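Local coordinates for hydroxyethylthiazole kinase (Pyrococcus horikoshii, PDB 3HPD), which probably phosphorylates the hydroxyl group of 4-methyl-5-(2-hydroxyethyl)thiazole with ATP and magnesium, a step toward thiamine diphosphate, at residues I4-R12 with L246-R255; A179-L187 with L218-Y229. One frame throughout, in Å; residues are numbered along the deposited sequence.

Contact 1. Residues I4-R12 with L246-R255; sequences IIEALKRVR and LYRINENVIR
The carbonyl oxygen Ile249 O is gripped end-on by both terminal nitrogens of Arg12, with Arg12 NH1 at 2.7 Å and Arg12 NH2 at 2.9 Å. In this ribokinase-fold enzyme the carbonyl belongs to the break between helices 235-248 and 251-257, against which the N-terminal helix 2-14 packs. Ile249 is the first residue to leave helical geometry, and its oxygen lies in the guanidinium plane, so the flat cation meets it at the edge. NH2 adds a weak bond to Leu246 O, while NE is held by Leu37 O of helix 27-37. An extended arginine suits the place: its long chain reaches from one helix to the other and brings several N-H groups to carbonyls at the end of helix 235-248. Leu8 CD1 lies over one face of the guanidinium, 3.7 Å above its plane and displaced toward the rim.

Beyond the break, Asn250 caps helix 251-257, its OD1 accepting from Val253 N. Segment 251-255 runs roughly antiparallel to 4-12, their axes at 151°, and Ile254 faces the apolar side of the first helix. Its CD1 meets Leu8 CD2 at 3.6 Å, and its CG2 lies against Ile5 CG1 as the two isoleucines pass alongside each other, pointing opposite ways. Toward solvent, charge takes over. Glu251, with CG anti to the backbone N (chi1 -172°) and the chain extended, reaches over Ile5 and forms salt bridges with two cations: Arg255 NH2 meets OE2 on the anti side, and Lys9 NZ approaches OE1 on the syn side at 2.7 Å, 34° out of the carboxylate plane.

Contact 2. Residues A179-L187 with L218-Y229; sequences AVYNGHELL and LVTFGIAAEKAY
Asn182 and Gly183 meet Glu226 where the chain leaving strand 177-180 runs along helix 210-231, which flanks the central sheet of the ribokinase fold. The polar bonds converge on one oxygen: Glu226 OE2 accepts from Asn182 ND2 at 2.9 Å on its syn side, somewhat out of the carboxylate plane, and from Gly183 N through the anti lone pair. A carboxylate suits this place because it can serve an amide and the backbone together. Asn182 is also tied by OD1 to Lys259 N and by ND2 to Tyr257 O.

Close backbone packing depends on two glycines. A side chain on Gly222 would run into Asn182 CB, and the backbone angles of Gly183 themselves call for glycine; their CA atoms come within 3.8 Å.

Apolar contacts continue at both ends. Val180 CG1 rests on Val219 CG2 at 4.0 Å, while Leu187 reaches Ala225 CB and, with CD2, Phe221 CE2.

The aromatic contact is a face-to-face stack of His184 on Tyr229, centroids 3.7 Å apart and planes at 21°. A chi1 of -167° sets the imidazole opposite the backbone N and brings it over Tyr229, and Leu186 N, donating to ND1, keeps it from turning. An alanine here is likely to leave one face of Tyr229 without its stacking partner and Leu186 N without its acceptor. His184 NE2 sits over the centre of the tyrosine ring, 3.1 Å above its plane, and Leu186 CD2 touches that ring's edge.

In the fold
The centres of the two contacts lie 14 Å apart, and both segments of contact 2 fall in the long stretch of chain between the two segments of contact 1. Helix 210-231 brings them together: Val219 and Ile223 of this helix take part in contact 2 and also touch contact 1, Ile4 CD1 meeting Val219 CG2 at 3.7 Å and Val253 CG1 meeting Ile223 CG2. Contact 1 joins the N-terminal helix to the C-terminal helices, and contact 2 joins the antiparallel end of the mixed sheet to helix 210-231. Leu218 lies about 4 Å, side chain to side chain, from Thr165, a predicted ATP-binding residue, placing one end of contact 2 beside the probable nucleotide site.

Contact 1. Residues I4-R12 with L246-R255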
loop_
_atom_site.group_PDB
_atom_site.type_symbol
_atom_site.label_atom_id
_atom_site.label_comp_id
_atom_site.label_asym_id
_atom_site.label_seq_id
_atom_site.Cartn_x
_atom_site.Cartn_y
_atom_site.Cartn_z
ATOM N N ILE A 4 29.545 -0.621 -10.888
ATOM C CA ILE A 4 28.394 -0.335 -10.031
ATOM C C ILE A 4 28.167 1.170 -9.970
ATOM O O ILE A 4 27.038 1.646 -10.098
ATOM C CB ILE A 4 28.614 -0.859 -8.594
ATOM C CG1 ILE A 4 28.819 -2.375 -8.619
ATOM C CG2 ILE A 4 27.416 -0.501 -7.719
ATOM C CD1 ILE A 4 29.116 -2.980 -7.264
ATOM N N ILE A 5 29.249 1.914 -9.768
ATOM C CA ILE A 5 29.180 3.369 -9.705
ATOM C C ILE A 5 28.683 3.901 -11.044
ATOM O O ILE A 5 27.842 4.798 -11.099
ATOM C CB ILE A 5 30.570 3.977 -9.390
ATOM C CG1 ILE A 5 30.937 3.690 -7.931
ATOM C CG2 ILE A 5 30.570 5.474 -9.673
ATOM C CD1 ILE A 5 32.346 4.114 -7.545
ATOM N N GLU A 6 29.194 3.331 -12.127
ATOM C CA GLU A 6 28.790 3.762 -13.456
ATOM C C GLU A 6 27.342 3.398 -13.775
ATOM O O GLU A 6 26.640 4.162 -14.436
ATOM C CB GLU A 6 29.734 3.178 -14.506
ATOM C CG GLU A 6 31.137 3.776 -14.443
ATOM C CD GLU A 6 31.119 5.298 -14.483
ATOM O OE1 GLU A 6 30.544 5.863 -15.438
ATOM O OE2 GLU A 6 31.677 5.932 -13.561
ATOM N N ALA A 7 26.893 2.238 -13.304
ATOM C CA ALA A 7 25.514 1.817 -13.549
ATOM C C ALA A 7 24.542 2.767 -12.843
ATOM O O ALA A 7 23.523 3.173 -13.415
ATOM C CB ALA A 7 25.303 0.387 -13.055
ATOM N N LEU A 8 24.859 3.114 -11.599
ATOM C CA LEU A 8 24.015 4.014 -10.822
ATOM C C LEU A 8 23.906 5.351 -11.536
ATOM O O LEU A 8 22.823 5.921 -11.647
ATOM C CB LEU A 8 24.598 4.229 -9.424
ATOM C CG LEU A 8 23.792 5.150 -8.500
ATOM C CD1 LEU A 8 22.405 4.567 -8.280
ATOM C CD2 LEU A 8 24.516 5.312 -7.173
ATOM N N LYS A 9 25.041 5.848 -12.017
ATOM C CA LYS A 9 25.063 7.116 -12.728
ATOM C C LYS A 9 24.183 7.036 -13.970
ATOM O O LYS A 9 23.439 7.974 -14.269
ATOM C CB LYS A 9 26.500 7.483 -13.111
ATOM C CG LYS A 9 27.367 7.859 -11.919
ATOM C CD LYS A 9 28.793 8.189 -12.340
ATOM C CE LYS A 9 29.640 8.593 -11.139
ATOM N NZ LYS A 9 31.052 8.870 -11.533
ATOM N N ARG A 10 24.257 5.914 -14.686
ATOM C CA ARG A 10 23.450 5.728 -15.891
ATOM C C ARG A 10 21.955 5.708 -15.580
ATOM O O ARG A 10 21.149 6.262 -16.331
ATOM C CB ARG A 10 23.835 4.434 -16.613
ATOM C CG ARG A 10 25.169 4.505 -17.334
ATOM C CD ARG A 10 25.266 3.451 -18.433
ATOM N NE ARG A 10 25.212 2.093 -17.905
ATOM C CZ ARG A 10 26.127 1.573 -17.093
ATOM N NH1 ARG A 10 27.171 2.299 -16.713
ATOM N NH2 ARG A 10 26.000 0.326 -16.658
ATOM N N VAL A 11 21.585 5.062 -14.479
ATOM C CA VAL A 11 20.180 5.003 -14.091
ATOM C C VAL A 11 19.660 6.413 -13.841
ATOM O O VAL A 11 18.589 6.786 -14.313
ATOM C CB VAL A 11 19.980 4.171 -12.801
ATOM C CG1 VAL A 11 18.570 4.386 -12.249
ATOM C CG2 VAL A 11 20.201 2.701 -13.094
ATOM N N ARG A 12 20.435 7.202 -13.109
ATOM C CA ARG A 12 20.025 8.556 -12.786
ATOM C C ARG A 12 20.044 9.522 -13.965
ATOM O O ARG A 12 19.247 10.461 -14.012
ATOM C CB ARG A 12 20.879 9.072 -11.632
ATOM C CG ARG A 12 20.602 8.287 -10.363
ATOM C CD ARG A 12 21.499 8.674 -9.222
ATOM N NE ARG A 12 21.053 8.050 -7.979
ATOM C CZ ARG A 12 21.747 8.075 -6.848
ATOM N NH1 ARG A 12 22.923 8.690 -6.810
ATOM N NH2 ARG A 12 21.265 7.497 -5.756
ATOM N N LEU A 246 18.437 5.423 -0.754
ATOM C CA LEU A 246 18.459 4.998 -2.151
ATOM C C LEU A 246 18.629 6.276 -2.969
ATOM O O LEU A 246 19.131 6.255 -4.094
ATOM C CB LEU A 246 17.150 4.298 -2.531
ATOM C CG LEU A 246 17.062 2.848 -2.057
ATOM C CD1 LEU A 246 15.695 2.268 -2.408
ATOM C CD2 LEU A 246 18.182 2.034 -2.719
ATOM N N TYR A 247 18.215 7.387 -2.371
ATOM C CA TYR A 247 18.298 8.710 -2.984
ATOM C C TYR A 247 19.664 9.358 -2.736
ATOM O O TYR A 247 20.250 9.957 -3.638
ATOM C CB TYR A 247 17.204 9.603 -2.394
ATOM C CG TYR A 247 17.183 11.030 -2.894
ATOM C CD1 TYR A 247 16.618 11.355 -4.128
ATOM C CD2 TYR A 247 17.698 12.065 -2.114
ATOM C CE1 TYR A 247 16.561 12.677 -4.568
ATOM C CE2 TYR A 247 17.647 13.390 -2.545
ATOM C CZ TYR A 247 17.075 13.688 -3.770
ATOM O OH TYR A 247 17.008 15.001 -4.188
ATOM N N ARG A 248 20.165 9.229 -1.509
ATOM C CA ARG A 248 21.444 9.831 -1.129
ATOM C C ARG A 248 22.697 9.080 -1.560
ATOM O O ARG A 248 23.753 9.688 -1.740
ATOM C CB ARG A 248 21.506 10.026 0.389
ATOM C CG ARG A 248 20.435 10.931 0.956
ATOM C CD ARG A 248 20.599 11.087 2.466
ATOM N NE ARG A 248 21.838 11.778 2.814
ATOM C CZ ARG A 248 22.229 12.040 4.058
ATOM N NH1 ARG A 248 21.481 11.666 5.085
ATOM N NH2 ARG A 248 23.366 12.685 4.275
ATOM N N ILE A 249 22.600 7.766 -1.716
ATOM C CA ILE A 249 23.775 6.998 -2.099
ATOM C C ILE A 249 24.411 7.590 -3.357
ATOM O O ILE A 249 23.721 7.952 -4.309
ATOM C CB ILE A 249 23.428 5.505 -2.313
ATOM C CG1 ILE A 249 24.711 4.698 -2.520
ATOM C CG2 ILE A 249 22.485 5.346 -3.500
ATOM C CD1 ILE A 249 24.501 3.184 -2.461
ATOM N N ASN A 250 25.733 7.710 -3.336
ATOM C CA ASN A 250 26.469 8.270 -4.459
ATOM C C ASN A 250 27.809 7.557 -4.617
ATOM O O ASN A 250 28.062 6.543 -3.963
ATOM C CB ASN A 250 26.695 9.772 -4.244
ATOM C CG ASN A 250 27.441 10.073 -2.959
ATOM O OD1 ASN A 250 28.199 9.244 -2.462
ATOM N ND2 ASN A 250 27.244 11.274 -2.423
ATOM N N GLU A 251 28.668 8.095 -5.476
ATOM C CA GLU A 251 29.970 7.483 -5.715
ATOM C C GLU A 251 30.803 7.286 -4.454
ATOM O O GLU A 251 31.349 6.209 -4.234
ATOM C CB GLU A 251 30.776 8.310 -6.715
ATOM C CG GLU A 251 32.059 7.630 -7.151
ATOM C CD GLU A 251 32.811 8.424 -8.195
ATOM O OE1 GLU A 251 32.147 9.014 -9.074
ATOM O OE2 GLU A 251 34.059 8.450 -8.147
ATOM N N ASN A 252 30.905 8.321 -3.628
ATOM C CA ASN A 252 31.703 8.227 -2.410
ATOM C C ASN A 252 31.189 7.153 -1.461
ATOM O O ASN A 252 31.972 6.395 -0.893
ATOM C CB ASN A 252 31.734 9.571 -1.679
ATOM C CG ASN A 252 32.729 9.580 -0.528
ATOM O OD1 ASN A 252 33.941 9.590 -0.742
ATOM N ND2 ASN A 252 32.221 9.561 0.695
ATOM N N VAL A 253 29.872 7.093 -1.284
ATOM C CA VAL A 253 29.282 6.100 -0.390
ATOM C C VAL A 253 29.545 4.686 -0.901
ATOM O O VAL A 253 29.887 3.794 -0.128
ATOM C CB VAL A 253 27.760 6.323 -0.236
ATOM C CG1 VAL A 253 27.173 5.297 0.732
ATOM C CG2 VAL A 253 27.500 7.732 0.264
ATOM N N ILE A 254 29.401 4.482 -2.206
ATOM C CA ILE A 254 29.645 3.167 -2.789
ATOM C C ILE A 254 31.116 2.794 -2.608
ATOM O O ILE A 254 31.443 1.671 -2.232
ATOM C CB ILE A 254 29.291 3.152 -4.290
ATOM C CG1 ILE A 254 27.778 3.303 -4.460
ATOM C CG2 ILE A 254 29.782 1.861 -4.938
ATOM C CD1 ILE A 254 27.320 3.401 -5.900
ATOM N N ARG A 255 31.998 3.754 -2.866
ATOM C CA ARG A 255 33.435 3.532 -2.733
ATOM C C ARG A 255 33.828 3.124 -1.316
ATOM O O ARG A 255 34.660 2.236 -1.123
ATOM C CB ARG A 255 34.192 4.802 -3.127
ATOM C CG ARG A 255 35.633 4.859 -2.649
ATOM C CD ARG A 255 36.342 6.042 -3.283
ATOM N NE ARG A 255 36.229 5.966 -4.735
ATOM C CZ ARG A 255 35.668 6.898 -5.497
ATOM N NH1 ARG A 255 35.166 7.999 -4.951
ATOM N NH2 ARG A 255 35.592 6.716 -6.808
#

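Contact 2. Residues A179-L187 with L218-Y229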
loop_
_atom_site.group_PDB
_atom_site.type_symbol
_atom_site.label_atom_id
_atom_site.label_comp_id
_atom_site.label_asym_id
_atom_site.label_seq_id
_atom_site.Cartn_x
_atom_site.Cartn_y
_atom_site.Cartn_z
ATOM N N ALA A 179 29.709 -12.152 -5.400
ATOM C CA ALA A 179 29.206 -12.323 -4.046
ATOM C C ALA A 179 29.028 -10.926 -3.466
ATOM O O ALA A 179 29.927 -10.092 -3.563
ATOM C CB ALA A 179 30.198 -13.116 -3.208
ATOM N N VAL A 180 27.861 -10.671 -2.882
ATOM C CA VAL A 180 27.570 -9.371 -2.287
ATOM C C VAL A 180 27.421 -9.537 -0.782
ATOM O O VAL A 180 26.584 -10.313 -0.323
ATOM C CB VAL A 180 26.267 -8.776 -2.858
ATOM C CG1 VAL A 180 25.930 -7.470 -2.142
ATOM C CG2 VAL A 180 26.422 -8.539 -4.353
ATOM N N TYR A 181 28.229 -8.805 -0.020
ATOM C CA TYR A 181 28.203 -8.901 1.438
ATOM C C TYR A 181 27.447 -7.771 2.135
ATOM O O TYR A 181 27.270 -7.809 3.355
ATOM C CB TYR A 181 29.637 -8.951 1.977
ATOM C CG TYR A 181 30.463 -10.073 1.394
ATOM C CD1 TYR A 181 30.287 -11.389 1.819
ATOM C CD2 TYR A 181 31.391 -9.824 0.386
ATOM C CE1 TYR A 181 31.014 -12.434 1.249
ATOM C CE2 TYR A 181 32.122 -10.860 -0.192
ATOM C CZ TYR A 181 31.928 -12.160 0.245
ATOM O OH TYR A 181 32.639 -13.184 -0.332
ATOM N N ASN A 182 27.009 -6.774 1.370
ATOM C CA ASN A 182 26.280 -5.642 1.938
ATOM C C ASN A 182 24.872 -6.017 2.385
ATOM O O ASN A 182 24.289 -6.987 1.892
ATOM C CB ASN A 182 26.189 -4.494 0.929
ATOM C CG ASN A 182 27.541 -3.889 0.611
ATOM O OD1 ASN A 182 28.053 -4.030 -0.502
ATOM N ND2 ASN A 182 28.132 -3.215 1.595
ATOM N N GLY A 183 24.333 -5.232 3.316
ATOM C CA GLY A 183 22.995 -5.480 3.821
ATOM C C GLY A 183 22.923 -5.419 5.336
ATOM O O GLY A 183 23.927 -5.179 6.011
ATOM N N HIS A 184 21.727 -5.623 5.874
ATOM C CA HIS A 184 21.537 -5.609 7.317
ATOM C C HIS A 184 20.359 -6.498 7.680
ATOM O O HIS A 184 19.346 -6.514 6.980
ATOM C CB HIS A 184 21.295 -4.186 7.832
ATOM C CG HIS A 184 21.398 -4.074 9.319
ATOM N ND1 HIS A 184 20.410 -4.523 10.170
ATOM C CD2 HIS A 184 22.420 -3.670 10.112
ATOM C CE1 HIS A 184 20.821 -4.408 11.421
ATOM N NE2 HIS A 184 22.039 -3.894 11.413
ATOM N N GLU A 185 20.493 -7.232 8.778
ATOM C CA GLU A 185 19.448 -8.151 9.206
ATOM C C GLU A 185 18.085 -7.537 9.499
ATOM O O GLU A 185 17.078 -8.238 9.441
ATOM C CB GLU A 185 19.912 -8.952 10.428
ATOM C CG GLU A 185 20.491 -8.125 11.552
ATOM C CD GLU A 185 20.785 -8.957 12.787
ATOM O OE1 GLU A 185 21.268 -10.100 12.633
ATOM O OE2 GLU A 185 20.543 -8.465 13.912
ATOM N N LEU A 186 18.031 -6.244 9.808
ATOM C CA LEU A 186 16.736 -5.636 10.106
ATOM C C LEU A 186 15.814 -5.650 8.885
ATOM O O LEU A 186 14.608 -5.444 9.009
ATOM C CB LEU A 186 16.905 -4.203 10.631
ATOM C CG LEU A 186 15.646 -3.596 11.270
ATOM C CD1 LEU A 186 15.166 -4.493 12.408
ATOM C CD2 LEU A 186 15.946 -2.203 11.789
ATOM N N LEU A 187 16.383 -5.895 7.707
ATOM C CA LEU A 187 15.581 -5.964 6.492
ATOM C C LEU A 187 14.548 -7.068 6.674
ATOM O O LEU A 187 13.496 -7.059 6.038
ATOM C CB LEU A 187 16.453 -6.279 5.269
ATOM C CG LEU A 187 17.278 -5.135 4.671
ATOM C CD1 LEU A 187 18.132 -5.669 3.528
ATOM C CD2 LEU A 187 16.353 -4.027 4.165
ATOM N N LEU A 218 21.892 -5.131 -5.858
ATOM C CA LEU A 218 22.107 -5.731 -4.547
ATOM C C LEU A 218 23.081 -4.930 -3.694
ATOM O O LEU A 218 22.877 -4.781 -2.490
ATOM C CB LEU A 218 22.596 -7.174 -4.709
ATOM C CG LEU A 218 21.501 -8.145 -5.163
ATOM C CD1 LEU A 218 22.118 -9.370 -5.818
ATOM C CD2 LEU A 218 20.641 -8.536 -3.966
ATOM N N VAL A 219 24.136 -4.411 -4.314
ATOM C CA VAL A 219 25.116 -3.618 -3.584
ATOM C C VAL A 219 24.493 -2.292 -3.158
ATOM O O VAL A 219 24.599 -1.881 -2.003
ATOM C CB VAL A 219 26.365 -3.344 -4.451
ATOM C CG1 VAL A 219 27.228 -2.260 -3.813
ATOM C CG2 VAL A 219 27.164 -4.633 -4.612
ATOM N N THR A 220 23.833 -1.627 -4.098
ATOM C CA THR A 220 23.198 -0.349 -3.807
ATOM C C THR A 220 22.163 -0.469 -2.692
ATOM O O THR A 220 22.160 0.326 -1.751
ATOM C CB THR A 220 22.523 0.226 -5.070
ATOM O OG1 THR A 220 23.528 0.497 -6.054
ATOM C CG2 THR A 220 21.788 1.514 -4.748
ATOM N N PHE A 221 21.287 -1.463 -2.789
ATOM C CA PHE A 221 20.252 -1.637 -1.773
ATOM C C PHE A 221 20.847 -2.090 -0.444
ATOM O O PHE A 221 20.394 -1.677 0.626
ATOM C CB PHE A 221 19.211 -2.657 -2.237
ATOM C CG PHE A 221 18.023 -2.761 -1.324
ATOM C CD1 PHE A 221 17.056 -1.762 -1.309
ATOM C CD2 PHE A 221 17.888 -3.842 -0.459
ATOM C CE1 PHE A 221 15.961 -1.839 -0.447
ATOM C CE2 PHE A 221 16.796 -3.929 0.410
ATOM C CZ PHE A 221 15.834 -2.925 0.416
ATOM N N GLY A 222 21.856 -2.953 -0.520
ATOM C CA GLY A 222 22.502 -3.446 0.684
ATOM C C GLY A 222 23.152 -2.318 1.463
ATOM O O GLY A 222 23.097 -2.284 2.694
ATOM N N ILE A 223 23.782 -1.397 0.742
ATOM C CA ILE A 223 24.426 -0.247 1.367
ATOM C C ILE A 223 23.361 0.677 1.956
ATOM O O ILE A 223 23.536 1.224 3.047
ATOM C CB ILE A 223 25.275 0.548 0.344
ATOM C CG1 ILE A 223 26.451 -0.316 -0.131
ATOM C CG2 ILE A 223 25.777 1.849 0.982
ATOM C CD1 ILE A 223 27.346 0.358 -1.168
ATOM N N ALA A 224 22.257 0.853 1.233
ATOM C CA ALA A 224 21.181 1.712 1.718
ATOM C C ALA A 224 20.663 1.157 3.041
ATOM O O ALA A 224 20.328 1.914 3.956
ATOM C CB ALA A 224 20.045 1.783 0.687
ATOM N N ALA A 225 20.610 -0.169 3.137
ATOM C CA ALA A 225 20.141 -0.829 4.351
ATOM C C ALA A 225 21.091 -0.546 5.517
ATOM O O ALA A 225 20.656 -0.262 6.635
ATOM C CB ALA A 225 20.025 -2.333 4.112
ATOM N N GLU A 226 22.393 -0.625 5.255
ATOM C CA GLU A 226 23.387 -0.358 6.288
ATOM C C GLU A 226 23.287 1.093 6.750
ATOM O O GLU A 226 23.315 1.372 7.948
ATOM C CB GLU A 226 24.794 -0.640 5.752
ATOM C CG GLU A 226 25.071 -2.118 5.523
ATOM C CD GLU A 226 26.376 -2.365 4.790
ATOM O OE1 GLU A 226 27.375 -1.692 5.114
ATOM O OE2 GLU A 226 26.403 -3.244 3.898
ATOM N N LYS A 227 23.171 2.011 5.793
ATOM C CA LYS A 227 23.068 3.435 6.101
ATOM C C LYS A 227 21.784 3.757 6.852
ATOM O O LYS A 227 21.770 4.601 7.747
ATOM C CB LYS A 227 23.125 4.261 4.812
ATOM C CG LYS A 227 24.449 4.156 4.059
ATOM C CD LYS A 227 25.608 4.678 4.895
ATOM C CE LYS A 227 25.506 6.175 5.143
ATOM N NZ LYS A 227 26.615 6.659 6.015
ATOM N N ALA A 228 20.698 3.086 6.483
ATOM C CA ALA A 228 19.424 3.327 7.143
ATOM C C ALA A 228 19.506 2.883 8.599
ATOM O O ALA A 228 19.032 3.577 9.497
ATOM C CB ALA A 228 18.303 2.576 6.422
ATOM N N TYR A 229 20.124 1.733 8.841
ATOM C CA TYR A 229 20.236 1.242 10.205
ATOM C C TYR A 229 21.065 2.192 11.069
ATOM O O TYR A 229 20.796 2.350 12.260
ATOM C CB TYR A 229 20.861 -0.158 10.229
ATOM C CG TYR A 229 20.769 -0.806 11.589
ATOM C CD1 TYR A 229 19.559 -1.313 12.058
ATOM C CD2 TYR A 229 21.879 -0.858 12.434
ATOM C CE1 TYR A 229 19.449 -1.853 13.338
ATOM C CE2 TYR A 229 21.781 -1.397 13.718
ATOM C CZ TYR A 229 20.564 -1.891 14.160
ATOM O OH TYR A 229 20.457 -2.419 15.424
#